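Local coordinates for protein polyketide biosynthesis 3-hydroxy-3-methylglutaryl-ACP synthase PksG (Bacillus subtilis, PDB 4YXT) that catalyses the aldol condensation of an acetyl group carried on an acyl-carrier protein with a beta-ketothioester polyketide intermediate during biosynthesis of the antibiotic bacillaene, at residues 8-13 with 59-64. The protein carries 1 engineered substitution. Sequence-based numbering, arbitrary orientation.
Sequences AMNVFG and AKPIID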
loop_
_atom_site.group_PDB
_atom_site.type_symbol
_atom_site.label_atom_id
_atom_site.label_comp_id
_atom_site.label_asym_id
_atom_site.label_seq_id
_atom_site.Cartn_x
_atom_site.Cartn_y
_atom_site.Cartn_z
ATOM N N ALA A 8 12.194 -13.479 -12.257
ATOM C CA ALA A 8 11.223 -14.312 -12.901
ATOM C C ALA A 8 9.887 -13.567 -12.831
ATOM O O ALA A 8 9.694 -12.808 -11.914
ATOM C CB ALA A 8 11.165 -15.655 -12.190
ATOM N N MET A 9 9.017 -13.753 -13.821
ATOM C CA MET A 9 7.664 -13.162 -13.763
ATOM C C MET A 9 6.663 -13.979 -14.564
ATOM O O MET A 9 7.020 -14.553 -15.564
ATOM C CB MET A 9 7.654 -11.675 -14.200
ATOM C CG MET A 9 7.640 -11.413 -15.690
ATOM S SD MET A 9 7.872 -9.652 -16.087
ATOM C CE MET A 9 6.342 -8.960 -15.497
ATOM N N ASN A 10 5.425 -14.028 -14.083
ATOM C CA ASN A 10 4.403 -14.871 -14.646
ATOM C C ASN A 10 3.029 -14.242 -14.613
ATOM O O ASN A 10 2.686 -13.529 -13.703
ATOM C CB ASN A 10 4.331 -16.220 -13.946
ATOM C CG ASN A 10 3.389 -17.179 -14.671
ATOM O OD1 ASN A 10 3.393 -17.227 -15.887
ATOM N ND2 ASN A 10 2.551 -17.838 -13.970
ATOM N N VAL A 11 2.225 -14.569 -15.607
ATOM C CA VAL A 11 0.962 -13.901 -15.844
ATOM C C VAL A 11 -0.055 -14.951 -15.617
ATOM O O VAL A 11 0.202 -16.041 -16.043
ATOM C CB VAL A 11 0.844 -13.456 -17.339
ATOM C CG1 VAL A 11 -0.553 -12.957 -17.701
ATOM C CG2 VAL A 11 1.859 -12.387 -17.643
ATOM N N PHE A 12 -1.143 -14.610 -14.911
ATOM C CA PHE A 12 -2.422 -15.333 -14.927
ATOM C C PHE A 12 -3.514 -14.418 -15.475
ATOM O O PHE A 12 -3.943 -13.450 -14.798
ATOM C CB PHE A 12 -2.881 -15.753 -13.542
ATOM C CG PHE A 12 -4.058 -16.700 -13.565
ATOM C CD1 PHE A 12 -3.881 -18.019 -13.949
ATOM C CD2 PHE A 12 -5.334 -16.278 -13.222
ATOM C CE1 PHE A 12 -4.947 -18.919 -13.990
ATOM C CE2 PHE A 12 -6.399 -17.176 -13.254
ATOM C CZ PHE A 12 -6.201 -18.497 -13.645
ATOM N N GLY A 13 -3.958 -14.730 -16.695
ATOM C CA GLY A 13 -5.035 -14.000 -17.374
ATOM C C GLY A 13 -6.358 -14.731 -17.426
ATOM O O GLY A 13 -7.055 -14.681 -18.424
ATOM N N ALA A 59 1.655 -16.589 -9.239
ATOM C CA ALA A 59 2.977 -16.756 -8.597
ATOM C C ALA A 59 3.415 -18.207 -8.444
ATOM O O ALA A 59 4.626 -18.542 -8.375
ATOM C CB ALA A 59 2.974 -16.094 -7.241
ATOM N N LYS A 60 2.433 -19.065 -8.365
ATOM C CA LYS A 60 2.653 -20.490 -8.109
ATOM C C LYS A 60 3.729 -21.077 -9.038
ATOM O O LYS A 60 4.707 -21.722 -8.554
ATOM C CB LYS A 60 1.293 -21.208 -8.138
ATOM C CG LYS A 60 1.291 -22.754 -8.122
ATOM C CD LYS A 60 1.229 -23.323 -6.715
ATOM C CE LYS A 60 0.610 -24.710 -6.695
ATOM N NZ LYS A 60 1.086 -25.563 -7.830
ATOM N N PRO A 61 3.624 -20.813 -10.360
ATOM C CA PRO A 61 4.637 -21.371 -11.224
ATOM C C PRO A 61 6.047 -20.831 -10.979
ATOM O O PRO A 61 7.033 -21.534 -11.209
ATOM C CB PRO A 61 4.114 -21.037 -12.629
ATOM C CG PRO A 61 2.613 -21.053 -12.462
ATOM C CD PRO A 61 2.445 -20.378 -11.132
ATOM N N ILE A 62 6.144 -19.609 -10.484
ATOM C CA ILE A 62 7.420 -19.088 -10.098
ATOM C C ILE A 62 7.899 -19.841 -8.890
ATOM O O ILE A 62 8.995 -20.372 -8.883
ATOM C CB ILE A 62 7.371 -17.603 -9.760
ATOM C CG1 ILE A 62 6.948 -16.794 -10.986
ATOM C CG2 ILE A 62 8.761 -17.178 -9.291
ATOM C CD1 ILE A 62 6.894 -15.296 -10.717
ATOM N N ILE A 63 7.048 -19.951 -7.895
ATOM C CA ILE A 63 7.484 -20.548 -6.663
ATOM C C ILE A 63 7.828 -22.039 -6.895
ATOM O O ILE A 63 8.836 -22.545 -6.374
ATOM C CB ILE A 63 6.455 -20.303 -5.548
ATOM C CG1 ILE A 63 6.337 -18.796 -5.215
ATOM C CG2 ILE A 63 6.846 -21.049 -4.307
ATOM C CD1 ILE A 63 7.663 -18.065 -5.070
ATOM N N ASP A 64 7.040 -22.720 -7.725
ATOM C CA ASP A 64 7.319 -24.147 -7.993
ATOM C C ASP A 64 8.662 -24.309 -8.651
ATOM O O ASP A 64 9.336 -25.291 -8.399
ATOM C CB ASP A 64 6.247 -24.805 -8.830
ATOM C CG ASP A 64 4.977 -24.984 -8.076
ATOM O OD1 ASP A 64 5.010 -24.774 -6.848
ATOM O OD2 ASP A 64 3.945 -25.339 -8.698
#
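Ile62 lays its side chain over the strand backbone between Ala8 and Asn10. Its CD1 ends 3.8 Å from Met9 CA, and the same methyl lies 3.9 Å from Asn10 N. With CG1 anti to the carbonyl carbon (chi1 -62°) and CD1 extended beyond it, the long branch reaches the main chain of the strand. Ala8 and Asn10, whose side chains leave the strand toward the helix, flank it: Ala8 CB meets Ile62 CG2 at 4.1 Å, and Asn10 CB meets Ile62 CG1 at 4.0 Å. Asn10 continues the contact along the helix, its side chain crossing the Pro61 ring at about a right angle. Asn10 ND2 comes 3.6 Å from Pro61 CG, close to CB and CD as well, a van der Waals contact of the amide nitrogen with the ring carbons. The same nitrogen also donates a hydrogen bond to Ala58 O, three residues before Pro61 in the same helix, which ties strand to helix where no hydrogen bond joins the two segments themselves. Phe350 also packs on Ala8 and Asn10. Strand 5-12 lies inside the mixed sheet of the thiolase-like fold, paired with strand 170-178 through Ala8, Asn10 and Phe12. Helix 51-64 lies against one face of the sheet here; the axes of 8-12 and 59-64 run at 146°, roughly antiparallel, and approach to 7.5 Å; Met9 and Val11 point away from that helix and pack on helix 301-312.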